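Local atomic coordinates of hydrazine synthase subunit beta (Candidatus Kuenenia stuttgartiensis, PDB entry 5C2V), a protein that forms part of the complex that condenses nitric oxide with ammonium into hydrazine, and may modulate passage of the hydroxylamine intermediate between the active sites of its partner subunits. Residues 215-218 with 224-227; 205-210 with 268-273; 287-292 with 296-301; 244-249 with 277-282; 14-19 with 143-148. All coordinates share one frame; numbering follows the deposited sequence.

Contact 1 (215-218 with 224-227); sequences LPVC and QVFT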
# COMPACT_ATOMS: atom_id res chain seq x y z
N LEU B 215 5.56 -26.69 -27.12
CA LEU B 215 6.21 -26.62 -25.82
C LEU B 215 6.64 -28.01 -25.37
O LEU B 215 6.02 -29.01 -25.74
CB LEU B 215 5.27 -26.02 -24.77
CG LEU B 215 4.88 -24.54 -24.87
CD1 LEU B 215 4.01 -24.16 -23.69
CD2 LEU B 215 6.12 -23.66 -24.92
N PRO B 216 7.72 -28.07 -24.57
CA PRO B 216 8.21 -29.34 -24.02
C PRO B 216 7.16 -29.97 -23.13
O PRO B 216 6.38 -29.24 -22.51
CB PRO B 216 9.44 -28.92 -23.21
CG PRO B 216 9.85 -27.62 -23.79
CD PRO B 216 8.59 -26.94 -24.22
N VAL B 217 7.12 -31.29 -23.05
CA VAL B 217 6.20 -31.93 -22.14
C VAL B 217 6.96 -32.16 -20.84
O VAL B 217 7.85 -33.00 -20.76
CB VAL B 217 5.65 -33.25 -22.70
CG1 VAL B 217 4.53 -33.78 -21.83
CG2 VAL B 217 5.14 -33.04 -24.12
N CYS B 218 6.58 -31.39 -19.82
CA CYS B 218 7.35 -31.31 -18.59
C CYS B 218 6.48 -31.52 -17.37
O CYS B 218 6.65 -32.49 -16.63
CB CYS B 218 8.08 -29.97 -18.51
SG CYS B 218 9.45 -29.79 -19.67
N GLN B 224 -0.15 -26.92 -19.08
CA GLN B 224 1.04 -26.81 -19.91
C GLN B 224 0.92 -27.63 -21.20
O GLN B 224 1.47 -27.27 -22.23
CB GLN B 224 2.28 -27.25 -19.14
CG GLN B 224 3.56 -27.16 -19.97
CD GLN B 224 4.60 -28.19 -19.57
OE1 GLN B 224 4.66 -28.61 -18.42
NE2 GLN B 224 5.41 -28.60 -20.53
N VAL B 225 0.20 -28.75 -21.12
CA VAL B 225 0.03 -29.62 -22.27
C VAL B 225 -1.33 -29.38 -22.91
O VAL B 225 -1.42 -28.93 -24.06
CB VAL B 225 0.16 -31.10 -21.88
CG1 VAL B 225 -0.03 -31.99 -23.10
CG2 VAL B 225 1.52 -31.36 -21.24
N PHE B 226 -2.39 -29.67 -22.17
CA PHE B 226 -3.75 -29.43 -22.65
C PHE B 226 -4.55 -28.51 -21.73
O PHE B 226 -4.46 -28.61 -20.51
CB PHE B 226 -4.50 -30.75 -22.80
CG PHE B 226 -4.28 -31.43 -24.12
CD1 PHE B 226 -4.87 -30.95 -25.27
CD2 PHE B 226 -3.49 -32.57 -24.20
CE1 PHE B 226 -4.67 -31.58 -26.49
CE2 PHE B 226 -3.28 -33.20 -25.41
CZ PHE B 226 -3.87 -32.71 -26.55
N THR B 227 -5.31 -27.61 -22.34
CA THR B 227 -6.38 -26.91 -21.62
C THR B 227 -7.68 -27.28 -22.30
O THR B 227 -7.69 -27.69 -23.46
CB THR B 227 -6.19 -25.38 -21.61
OG1 THR B 227 -6.30 -24.88 -22.95
CG2 THR B 227 -4.84 -25.01 -21.03
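In the long loop joining strands 203-211 and 226-234 of one propeller blade, Val217 and Gln224 bring the two limbs together; the closest CA pair, Val217 CA and Val225 CA, is 6.6 Å apart. The apolar link is a single branch-to-branch touch, with Val217 CG1 3.9 Å from Val225 CG2 and the two side chains crossing obliquely. Gln224 accounts for much of the rest. With CG anti to its backbone N (chi1 180°) and the chain extended beyond it, the amide reaches the backbone of 216-218. There Gln224 NE2 is 3.6 Å from Cys218 CB. Gln224 OE1 accepts a hydrogen bond from Glu219 N, which fixes one end of the amide. The other end is doubtful, because NE2 is modelled too near Pro216 O for a bond to be assigned. As an excursion from a beta-propeller blade, this loop lies between two other subunits of the complex: Trp85 of the gamma subunit packs on Pro216 and Cys218, while Phe434 and Phe569 of the alpha subunit lie against Pro216 and Gln224. That position is consistent with a role in modulating the tunnel between the gamma and alpha active sites. The side chain of Val225 comes within about 5 Å of a heme c, and Val217 O accepts from Arg135 NH2 of the gamma subunit. Leu215 CD1 approaches Gln224 O at 4.3 Å.

Contact 2 (205-210 with 268-273); sequences AVTHQT and LYIGVR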
# COMPACT_ATOMS: atom_id res chain seq x y z
N ALA B 205 -21.83 -22.44 -30.17
CA ALA B 205 -20.88 -22.93 -29.19
C ALA B 205 -20.20 -24.20 -29.70
O ALA B 205 -20.85 -25.07 -30.29
CB ALA B 205 -21.57 -23.20 -27.86
N VAL B 206 -18.89 -24.28 -29.50
CA VAL B 206 -18.10 -25.44 -29.92
C VAL B 206 -17.15 -25.89 -28.81
O VAL B 206 -16.28 -25.13 -28.39
CB VAL B 206 -17.28 -25.13 -31.19
CG1 VAL B 206 -16.34 -26.28 -31.50
CG2 VAL B 206 -18.21 -24.85 -32.37
N THR B 207 -17.31 -27.13 -28.36
CA THR B 207 -16.42 -27.68 -27.34
C THR B 207 -15.16 -28.28 -27.96
O THR B 207 -15.24 -29.00 -28.96
CB THR B 207 -17.12 -28.77 -26.50
OG1 THR B 207 -17.90 -29.62 -27.36
CG2 THR B 207 -18.03 -28.14 -25.46
N HIS B 208 -14.01 -27.98 -27.37
CA HIS B 208 -12.74 -28.49 -27.88
C HIS B 208 -11.62 -28.39 -26.86
O HIS B 208 -11.84 -27.99 -25.71
CB HIS B 208 -12.35 -27.74 -29.15
CG HIS B 208 -12.02 -26.30 -28.92
ND1 HIS B 208 -10.76 -25.86 -28.57
CD2 HIS B 208 -12.79 -25.18 -28.99
CE1 HIS B 208 -10.77 -24.55 -28.43
NE2 HIS B 208 -11.99 -24.11 -28.68
N GLN B 209 -10.42 -28.76 -27.29
CA GLN B 209 -9.23 -28.66 -26.45
C GLN B 209 -8.18 -27.77 -27.09
O GLN B 209 -8.11 -27.65 -28.31
CB GLN B 209 -8.64 -30.04 -26.18
CG GLN B 209 -9.38 -30.85 -25.13
CD GLN B 209 -8.66 -32.13 -24.77
OE1 GLN B 209 -8.20 -32.87 -25.64
NE2 GLN B 209 -8.54 -32.41 -23.47
N THR B 210 -7.37 -27.13 -26.25
CA THR B 210 -6.23 -26.36 -26.71
C THR B 210 -4.94 -27.02 -26.27
O THR B 210 -4.58 -26.99 -25.09
CB THR B 210 -6.27 -24.92 -26.17
OG1 THR B 210 -7.51 -24.29 -26.53
CG2 THR B 210 -5.11 -24.10 -26.71
N LEU B 268 -25.88 -23.23 -20.86
CA LEU B 268 -25.21 -24.18 -21.74
C LEU B 268 -24.81 -25.43 -20.95
O LEU B 268 -24.28 -25.33 -19.85
CB LEU B 268 -23.98 -23.56 -22.41
CG LEU B 268 -23.25 -24.45 -23.41
CD1 LEU B 268 -24.19 -24.89 -24.52
CD2 LEU B 268 -22.03 -23.75 -23.99
N TYR B 269 -25.07 -26.60 -21.53
CA TYR B 269 -24.78 -27.86 -20.86
C TYR B 269 -23.70 -28.63 -21.61
O TYR B 269 -23.82 -28.88 -22.80
CB TYR B 269 -26.05 -28.70 -20.72
CG TYR B 269 -27.16 -28.00 -19.98
CD1 TYR B 269 -28.01 -27.12 -20.64
CD2 TYR B 269 -27.36 -28.20 -18.62
CE1 TYR B 269 -29.03 -26.47 -19.97
CE2 TYR B 269 -28.37 -27.55 -17.94
CZ TYR B 269 -29.21 -26.69 -18.62
OH TYR B 269 -30.22 -26.04 -17.96
N ILE B 270 -22.64 -29.01 -20.90
CA ILE B 270 -21.49 -29.67 -21.52
C ILE B 270 -21.15 -31.00 -20.86
O ILE B 270 -20.77 -31.04 -19.69
CB ILE B 270 -20.24 -28.78 -21.47
CG1 ILE B 270 -20.49 -27.45 -22.19
CG2 ILE B 270 -19.04 -29.51 -22.07
CD1 ILE B 270 -19.31 -26.50 -22.13
N GLY B 271 -21.30 -32.09 -21.60
CA GLY B 271 -20.83 -33.37 -21.14
C GLY B 271 -19.31 -33.38 -21.07
O GLY B 271 -18.64 -33.12 -22.07
N VAL B 272 -18.78 -33.67 -19.89
CA VAL B 272 -17.34 -33.80 -19.71
C VAL B 272 -17.03 -35.27 -19.49
O VAL B 272 -17.31 -35.83 -18.42
CB VAL B 272 -16.82 -32.96 -18.53
CG1 VAL B 272 -15.31 -32.98 -18.49
CG2 VAL B 272 -17.33 -31.53 -18.63
N ARG B 273 -16.41 -35.86 -20.51
CA ARG B 273 -16.26 -37.30 -20.64
C ARG B 273 -15.12 -37.84 -19.79
O ARG B 273 -15.24 -38.88 -19.14
CB ARG B 273 -16.04 -37.66 -22.11
CG ARG B 273 -16.32 -39.10 -22.48
CD ARG B 273 -16.02 -39.33 -23.95
NE ARG B 273 -16.59 -40.58 -24.45
CZ ARG B 273 -15.95 -41.74 -24.46
NH1 ARG B 273 -14.72 -41.82 -24.00
NH2 ARG B 273 -16.55 -42.82 -24.94
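Neither face nor edge of any flat group is used where Ala205 and Thr207 meet Leu268 and Ile270; the imidazole of His208 takes no part. That ring is held within its own blade: His208 ND1 donates a weak but straight hydrogen bond to Gln209 O (3.2 Å, 175° at the hydrogen), and NE2 pairs with Thr231 OG1. The contact itself is made of methyl groups. Thr207 and Ile270 reach toward each other tip to tip, and Thr207 CG2 sits 3.8 Å from Ile270 CG2. The same methyl is 3.9 Å from Ile270 CD1, so it touches both branches of the isoleucine. A chi1 of 42° puts the threonine hydroxyl between backbone N and carbonyl carbon, from where OG1 hydrogen-bonds to Tyr257 O while CG2 is left for the isoleucine. Two residues earlier, Ala205 CB touches Leu268 CD2 at 3.9 Å. The two strands belong to neighbouring blades of the beta-propeller, and their separation, 8.0 Å from Thr207 CA to Ile270 CA, is that of packed sheet faces rather than of paired strands. The intervening Val206 turns its side chain the other way, toward Leu192. Met259, from strand 256-261, also packs on Ala205 and Thr207. Cohesion between the blades here is therefore dispersive and hydrophobic, and the one hydroxyl at the seam is satisfied by a backbone carbonyl instead of by the facing strand.

Contact 3 (287-292 with 296-301); sequences LGLVRS and EELDYL
Leu289 and Leu301 meet at a slant, the tips of the two side chains joining the helices of a helical insertion between strands 277-282 and 312-317 of a propeller blade. Leu289 CD1 lies 4.1 Å from Leu301 CD1, and Leu307 packs on both residues. The short helical segments 287-291 and 296-301 make an angle of 131°, and their axes come no closer than 10.9 Å. At that spacing the leucines must bridge the gap. Leu289 does so through its first torsion: the CA-CB bond does not aim at the other helix, but CG anti to the backbone N (chi1 179°) brings the branched end nearer. Leu298 points at the first helix directly and meets mostly backbone. Its CD2 rests 4.0 Å from Leu289 O, and its CD1 is 4.2 Å from Val290 O. Those two carbonyls have polar partners elsewhere, Ser293 OG and Lys240 NZ respectively. Outward, Glu297 forms a salt bridge with Arg697 of an alpha subunit. Asp299 forms another with Arg243, a residue of the trimethyl glycine pocket, and that ligand is about 10 Å from the side chain of Leu298. Ser292 folds back on the preceding turn, its OG donating to Gly288 O at 2.7 Å. The hydroxyl and Ser292 N reach this carbonyl oxygen from opposite faces of its plane, OG tilted 22° out of it.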
# COMPACT_ATOMS: atom_id res chain seq x y z
N LEU B 287 -22.15 -14.65 -23.04
CA LEU B 287 -22.42 -13.77 -24.17
C LEU B 287 -22.24 -12.32 -23.76
O LEU B 287 -21.82 -11.49 -24.57
CB LEU B 287 -23.83 -14.00 -24.72
CG LEU B 287 -24.09 -15.34 -25.40
CD1 LEU B 287 -25.54 -15.44 -25.87
CD2 LEU B 287 -23.13 -15.55 -26.56
N GLY B 288 -22.56 -12.01 -22.51
CA GLY B 288 -22.30 -10.68 -21.97
C GLY B 288 -20.81 -10.38 -22.01
O GLY B 288 -20.40 -9.27 -22.33
N LEU B 289 -20.00 -11.39 -21.68
CA LEU B 289 -18.55 -11.25 -21.73
C LEU B 289 -18.06 -11.09 -23.16
O LEU B 289 -17.13 -10.33 -23.42
CB LEU B 289 -17.88 -12.46 -21.07
CG LEU B 289 -16.35 -12.46 -21.07
CD1 LEU B 289 -15.81 -11.21 -20.38
CD2 LEU B 289 -15.81 -13.72 -20.41
N VAL B 290 -18.70 -11.80 -24.09
CA VAL B 290 -18.31 -11.73 -25.49
C VAL B 290 -18.61 -10.36 -26.09
O VAL B 290 -17.77 -9.78 -26.79
CB VAL B 290 -19.03 -12.81 -26.33
CG1 VAL B 290 -18.68 -12.67 -27.80
CG2 VAL B 290 -18.68 -14.20 -25.82
N ARG B 291 -19.79 -9.83 -25.80
CA ARG B 291 -20.21 -8.54 -26.35
C ARG B 291 -19.39 -7.37 -25.80
O ARG B 291 -19.12 -6.40 -26.51
CB ARG B 291 -21.69 -8.29 -26.07
CG ARG B 291 -22.64 -9.32 -26.65
CD ARG B 291 -24.09 -8.93 -26.40
NE ARG B 291 -25.00 -10.07 -26.47
CZ ARG B 291 -25.50 -10.69 -25.40
NH1 ARG B 291 -25.17 -10.28 -24.18
NH2 ARG B 291 -26.33 -11.71 -25.56
N SER B 292 -18.98 -7.48 -24.54
CA SER B 292 -18.32 -6.37 -23.86
C SER B 292 -16.79 -6.43 -23.95
O SER B 292 -16.10 -5.59 -23.38
CB SER B 292 -18.74 -6.34 -22.39
OG SER B 292 -18.38 -7.53 -21.72
N GLU B 296 -8.84 -8.99 -28.77
CA GLU B 296 -7.58 -9.04 -28.03
C GLU B 296 -7.81 -9.46 -26.58
O GLU B 296 -7.15 -10.37 -26.07
CB GLU B 296 -6.88 -7.69 -28.08
CG GLU B 296 -5.43 -7.74 -28.55
CD GLU B 296 -4.73 -6.41 -28.39
OE1 GLU B 296 -5.32 -5.48 -27.80
OE2 GLU B 296 -3.58 -6.29 -28.86
N GLU B 297 -8.76 -8.80 -25.93
CA GLU B 297 -9.07 -9.06 -24.53
C GLU B 297 -9.57 -10.49 -24.33
O GLU B 297 -9.22 -11.13 -23.35
CB GLU B 297 -10.11 -8.06 -24.01
CG GLU B 297 -10.61 -8.34 -22.60
CD GLU B 297 -9.57 -8.09 -21.52
OE1 GLU B 297 -8.46 -7.61 -21.85
OE2 GLU B 297 -9.86 -8.36 -20.34
N LEU B 298 -10.37 -10.98 -25.26
CA LEU B 298 -10.87 -12.35 -25.20
C LEU B 298 -9.73 -13.35 -25.39
O LEU B 298 -9.65 -14.37 -24.69
CB LEU B 298 -11.96 -12.58 -26.24
CG LEU B 298 -13.30 -11.90 -25.99
CD1 LEU B 298 -14.20 -12.01 -27.21
CD2 LEU B 298 -13.98 -12.49 -24.76
N ASP B 299 -8.85 -13.05 -26.34
CA ASP B 299 -7.69 -13.90 -26.60
C ASP B 299 -6.77 -13.97 -25.39
O ASP B 299 -6.17 -15.01 -25.12
CB ASP B 299 -6.91 -13.39 -27.82
CG ASP B 299 -7.65 -13.63 -29.12
OD1 ASP B 299 -8.61 -14.43 -29.13
OD2 ASP B 299 -7.28 -13.01 -30.14
N TYR B 300 -6.67 -12.87 -24.65
CA TYR B 300 -5.91 -12.87 -23.41
C TYR B 300 -6.66 -13.63 -22.32
O TYR B 300 -6.05 -14.28 -21.47
CB TYR B 300 -5.61 -11.44 -22.95
CG TYR B 300 -4.89 -11.37 -21.61
CD1 TYR B 300 -5.61 -11.24 -20.43
CD2 TYR B 300 -3.51 -11.43 -21.54
CE1 TYR B 300 -4.96 -11.18 -19.21
CE2 TYR B 300 -2.85 -11.36 -20.32
CZ TYR B 300 -3.59 -11.24 -19.16
OH TYR B 300 -2.94 -11.17 -17.95
N LEU B 301 -7.98 -13.54 -22.35
CA LEU B 301 -8.83 -14.13 -21.32
C LEU B 301 -8.97 -15.64 -21.48
O LEU B 301 -9.44 -16.33 -20.57
CB LEU B 301 -10.21 -13.48 -21.32
CG LEU B 301 -10.35 -12.14 -20.59
CD1 LEU B 301 -11.76 -11.59 -20.75
CD2 LEU B 301 -9.99 -12.29 -19.12

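Contact 4 (244-249 with 277-282); sequences LPLDDL and RVTILD
The backbones near Leu246 and Thr279 are well separated, with 8.5 Å between Leu246 CA and Thr279 CA, so segments 244-249 and 277-282 meet through side-chain ends alone. Leu246 follows the last strand of one propeller blade and faces the third strand of the next. Its CD2 methyl is 3.9 Å from Leu281 CD1, the two leucines crossing at about a right angle. Thr279 CG2 stands more loosely on the same methyl, 4.4 Å from Leu246 CD2. In Leu246, CG opposite the carbonyl carbon (chi1 -71°) lets a side chain that does not start toward strand 277-282 end against it. Ile270 also packs on Leu246, while Leu312 and Tyr311 lie on Leu281. Polar groups beside this apolar seam are engaged elsewhere: Thr279 OG1 hydrogen-bonds to Asp253 OD2, and Arg277 NH2 forms a salt bridge with Asp253 OD1. Asp248 OD2 pairs with Arg315 and Arg309. Asp247 OD1 accepts from Asp253 N and lies 6.0 Å from Arg277 NH2, so any attraction between those two charges is probably only long-range. The blades thus adhere here by buried methyl contact, while the nearby Arg277 and Asp248 form their salt bridges outside it.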
# COMPACT_ATOMS: atom_id res chain seq x y z
N LEU B 244 -12.88 -19.61 -24.85
CA LEU B 244 -13.02 -19.42 -23.42
C LEU B 244 -12.67 -20.68 -22.64
O LEU B 244 -12.93 -21.79 -23.10
CB LEU B 244 -14.45 -18.98 -23.08
CG LEU B 244 -14.88 -17.63 -23.67
CD1 LEU B 244 -16.31 -17.30 -23.27
CD2 LEU B 244 -13.93 -16.53 -23.23
N PRO B 245 -12.06 -20.51 -21.45
CA PRO B 245 -11.61 -21.64 -20.63
C PRO B 245 -12.76 -22.40 -19.98
O PRO B 245 -13.77 -21.78 -19.64
CB PRO B 245 -10.74 -20.97 -19.57
CG PRO B 245 -11.33 -19.60 -19.43
CD PRO B 245 -11.75 -19.22 -20.82
N LEU B 246 -12.65 -23.72 -19.89
CA LEU B 246 -13.53 -24.51 -19.03
C LEU B 246 -12.89 -24.90 -17.69
O LEU B 246 -13.53 -25.53 -16.85
CB LEU B 246 -13.99 -25.77 -19.76
CG LEU B 246 -15.00 -25.53 -20.88
CD1 LEU B 246 -15.13 -26.75 -21.77
CD2 LEU B 246 -16.34 -25.13 -20.29
N ASP B 247 -11.63 -24.53 -17.48
CA ASP B 247 -10.85 -25.09 -16.38
C ASP B 247 -10.60 -24.14 -15.22
O ASP B 247 -10.46 -22.93 -15.41
CB ASP B 247 -9.49 -25.59 -16.90
CG ASP B 247 -9.62 -26.55 -18.06
OD1 ASP B 247 -10.48 -27.46 -17.99
OD2 ASP B 247 -8.85 -26.41 -19.03
N ASP B 248 -10.54 -24.70 -14.01
CA ASP B 248 -9.99 -23.98 -12.87
C ASP B 248 -8.47 -24.14 -12.92
O ASP B 248 -7.94 -24.79 -13.81
CB ASP B 248 -10.54 -24.53 -11.54
CG ASP B 248 -12.04 -24.34 -11.41
OD1 ASP B 248 -12.59 -23.45 -12.08
OD2 ASP B 248 -12.67 -25.09 -10.63
N LEU B 249 -7.77 -23.54 -11.96
CA LEU B 249 -6.32 -23.68 -11.91
C LEU B 249 -5.95 -25.12 -11.60
O LEU B 249 -5.17 -25.74 -12.33
CB LEU B 249 -5.72 -22.75 -10.85
CG LEU B 249 -4.20 -22.83 -10.70
CD1 LEU B 249 -3.50 -22.34 -11.95
CD2 LEU B 249 -3.73 -22.06 -9.48
N ARG B 277 -18.58 -35.64 -15.73
CA ARG B 277 -19.48 -34.67 -15.09
C ARG B 277 -20.11 -33.72 -16.09
O ARG B 277 -19.59 -33.54 -17.18
CB ARG B 277 -18.72 -33.88 -14.02
CG ARG B 277 -17.60 -33.01 -14.57
CD ARG B 277 -16.63 -32.62 -13.48
NE ARG B 277 -15.60 -31.70 -13.98
CZ ARG B 277 -14.50 -31.38 -13.31
NH1 ARG B 277 -14.26 -31.91 -12.12
NH2 ARG B 277 -13.63 -30.53 -13.84
N VAL B 278 -21.23 -33.11 -15.72
CA VAL B 278 -21.87 -32.16 -16.62
C VAL B 278 -21.62 -30.72 -16.16
O VAL B 278 -22.01 -30.33 -15.06
CB VAL B 278 -23.39 -32.40 -16.70
CG1 VAL B 278 -24.05 -31.32 -17.56
CG2 VAL B 278 -23.68 -33.78 -17.27
N THR B 279 -20.95 -29.95 -17.01
CA THR B 279 -20.66 -28.56 -16.70
C THR B 279 -21.75 -27.64 -17.24
O THR B 279 -22.01 -27.59 -18.45
CB THR B 279 -19.30 -28.12 -17.28
OG1 THR B 279 -18.24 -28.74 -16.53
CG2 THR B 279 -19.14 -26.62 -17.20
N ILE B 280 -22.41 -26.93 -16.33
CA ILE B 280 -23.48 -26.01 -16.69
C ILE B 280 -23.02 -24.56 -16.54
O ILE B 280 -22.55 -24.15 -15.47
CB ILE B 280 -24.73 -26.23 -15.82
CG1 ILE B 280 -25.08 -27.72 -15.77
CG2 ILE B 280 -25.90 -25.41 -16.35
CD1 ILE B 280 -26.24 -28.05 -14.87
N LEU B 281 -23.16 -23.80 -17.62
CA LEU B 281 -22.71 -22.42 -17.68
C LEU B 281 -23.86 -21.44 -17.91
O LEU B 281 -24.88 -21.79 -18.51
CB LEU B 281 -21.67 -22.24 -18.79
CG LEU B 281 -20.45 -23.17 -18.77
CD1 LEU B 281 -19.58 -22.92 -19.99
CD2 LEU B 281 -19.66 -22.98 -17.49
N ASP B 282 -23.67 -20.20 -17.45
CA ASP B 282 -24.66 -19.15 -17.62
C ASP B 282 -24.37 -18.42 -18.92
O ASP B 282 -23.34 -17.75 -19.06
CB ASP B 282 -24.63 -18.19 -16.43
CG ASP B 282 -25.81 -17.22 -16.41
OD1 ASP B 282 -26.12 -16.62 -17.46
OD2 ASP B 282 -26.41 -17.06 -15.33

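Contact 5 (14-19 with 143-148); sequences GPFHIT and GPRMVE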
# COMPACT_ATOMS: atom_id res chain seq x y z
N GLY B 14 -23.20 -49.79 -23.99
CA GLY B 14 -22.21 -48.74 -24.17
C GLY B 14 -22.73 -47.46 -24.81
O GLY B 14 -22.26 -47.09 -25.89
N PRO B 15 -23.73 -46.80 -24.19
CA PRO B 15 -24.37 -45.68 -24.90
C PRO B 15 -23.40 -44.58 -25.32
O PRO B 15 -22.69 -44.03 -24.49
CB PRO B 15 -25.35 -45.13 -23.86
CG PRO B 15 -25.51 -46.21 -22.83
CD PRO B 15 -24.21 -46.94 -22.80
N PHE B 16 -23.38 -44.28 -26.62
CA PHE B 16 -22.55 -43.21 -27.16
C PHE B 16 -23.24 -41.86 -27.41
O PHE B 16 -22.56 -40.85 -27.61
CB PHE B 16 -21.94 -43.70 -28.48
CG PHE B 16 -20.64 -43.04 -28.82
CD1 PHE B 16 -19.48 -43.38 -28.14
CD2 PHE B 16 -20.56 -42.10 -29.83
CE1 PHE B 16 -18.28 -42.78 -28.45
CE2 PHE B 16 -19.36 -41.50 -30.15
CZ PHE B 16 -18.22 -41.84 -29.46
N HIS B 17 -24.57 -41.84 -27.37
CA HIS B 17 -25.30 -40.64 -27.78
C HIS B 17 -26.71 -40.65 -27.22
O HIS B 17 -27.24 -41.71 -26.87
CB HIS B 17 -25.33 -40.55 -29.31
CG HIS B 17 -25.85 -39.24 -29.84
ND1 HIS B 17 -27.19 -38.99 -30.04
CD2 HIS B 17 -25.20 -38.12 -30.22
CE1 HIS B 17 -27.34 -37.77 -30.51
NE2 HIS B 17 -26.15 -37.21 -30.63
N ILE B 18 -27.34 -39.48 -27.14
CA ILE B 18 -28.72 -39.41 -26.68
C ILE B 18 -29.44 -38.20 -27.29
O ILE B 18 -28.83 -37.17 -27.55
CB ILE B 18 -28.79 -39.36 -25.13
CG1 ILE B 18 -30.22 -39.65 -24.65
CG2 ILE B 18 -28.27 -38.04 -24.60
CD1 ILE B 18 -30.33 -39.76 -23.14
N THR B 19 -30.74 -38.35 -27.52
CA THR B 19 -31.57 -37.26 -28.01
C THR B 19 -32.99 -37.44 -27.48
O THR B 19 -33.28 -38.41 -26.79
CB THR B 19 -31.58 -37.18 -29.55
OG1 THR B 19 -32.35 -36.04 -29.96
CG2 THR B 19 -32.20 -38.44 -30.14
N GLY B 143 -12.80 -34.53 -42.17
CA GLY B 143 -13.36 -34.93 -40.89
C GLY B 143 -14.42 -34.07 -40.23
O GLY B 143 -14.23 -33.65 -39.09
N PRO B 144 -15.52 -33.77 -40.94
CA PRO B 144 -16.59 -33.11 -40.17
C PRO B 144 -17.10 -34.03 -39.07
O PRO B 144 -17.48 -35.16 -39.35
CB PRO B 144 -17.68 -32.85 -41.22
CG PRO B 144 -17.00 -33.01 -42.55
CD PRO B 144 -15.90 -33.99 -42.34
N ARG B 145 -17.11 -33.55 -37.83
CA ARG B 145 -17.59 -34.37 -36.71
C ARG B 145 -19.11 -34.35 -36.56
O ARG B 145 -19.74 -35.38 -36.35
CB ARG B 145 -16.94 -33.90 -35.41
CG ARG B 145 -17.33 -34.72 -34.18
CD ARG B 145 -17.08 -36.20 -34.40
NE ARG B 145 -17.35 -36.98 -33.19
CZ ARG B 145 -16.41 -37.47 -32.39
NH1 ARG B 145 -15.13 -37.28 -32.67
NH2 ARG B 145 -16.75 -38.16 -31.31
N MET B 146 -19.68 -33.15 -36.68
CA MET B 146 -21.10 -32.93 -36.41
C MET B 146 -21.57 -31.72 -37.21
O MET B 146 -20.77 -30.85 -37.54
CB MET B 146 -21.31 -32.72 -34.90
CG MET B 146 -22.71 -32.28 -34.48
SD MET B 146 -23.99 -33.50 -34.83
CE MET B 146 -23.94 -34.47 -33.32
N VAL B 147 -22.86 -31.66 -37.52
CA VAL B 147 -23.41 -30.45 -38.11
C VAL B 147 -24.41 -29.82 -37.14
O VAL B 147 -24.68 -30.38 -36.09
CB VAL B 147 -24.11 -30.74 -39.44
CG1 VAL B 147 -23.09 -31.17 -40.49
CG2 VAL B 147 -25.18 -31.80 -39.26
N GLU B 148 -24.92 -28.65 -37.50
CA GLU B 148 -26.05 -28.05 -36.78
C GLU B 148 -26.83 -27.14 -37.72
O GLU B 148 -26.23 -26.44 -38.54
CB GLU B 148 -25.56 -27.29 -35.55
CG GLU B 148 -26.63 -26.47 -34.82
CD GLU B 148 -27.50 -27.31 -33.90
OE1 GLU B 148 -27.79 -26.85 -32.78
OE2 GLU B 148 -27.93 -28.41 -34.31
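Phe16 and His17 are approached by Arg145 and Met146 across the middle of the propeller, between strands 15-20 and 144-149, each the first strand of its blade. Following 143-148 in order, Gly143 has a positive phi of 69°, and Pro144 leads the chain into the strand. The first segment repeats this with Gly14 and Pro15, as expected of equivalent positions in repeated blades. Arg145 comes next: CG anti to the backbone N (chi1 -178°) and a bend at chi2 carry its guanidinium inward. Its NH2 stands 4.4 Å from Phe16 CZ, at the edge of the phenyl ring and near its plane. Met146 then aims its side chain at the other strand, and Met146 CE is 4.4 Å from His17 NE2, an oblique approach. Val147 turns back onto Leu156 of its own blade. Glu148 hydrogen-bonds through OE1 to Tyr197 N. Between His17 CA and Met146 CA the gap is 12.3 Å, so only long side chains could span it. With NH2 at the ring edge, a cation-pi gain is probably slight; the stronger partner of Arg145 NH2 is Glu69 of the gamma subunit, whose carboxylate probably balances its charge.

Overall arrangement
Contacts 2 and 4 lie on the same blade boundary, their centres 8 Å apart, and are tied through adjacent strands 267-272 and 277-282 by the probable hydrogen bond Ile270 O to Thr279 N (2.9 Å). Contact 1 lies in the loop of the blade that holds strands 203-211 and 226-234, joined to contact 2 where Thr227 O meets Thr210 N at 2.9 Å. It meets both partner subunits, and its Val225 side chain comes to about 5 Å from a heme c. Contact 3, centred 16 Å from contact 4, touches it through Leu301 O and Pro245 CD (3.7 Å) and lies near the trimethyl glycine pocket. Contact 5 belongs to the propeller centre; it meets contact 2 where Arg273 NH2 packs on Phe16 CE1 at 3.9 Å.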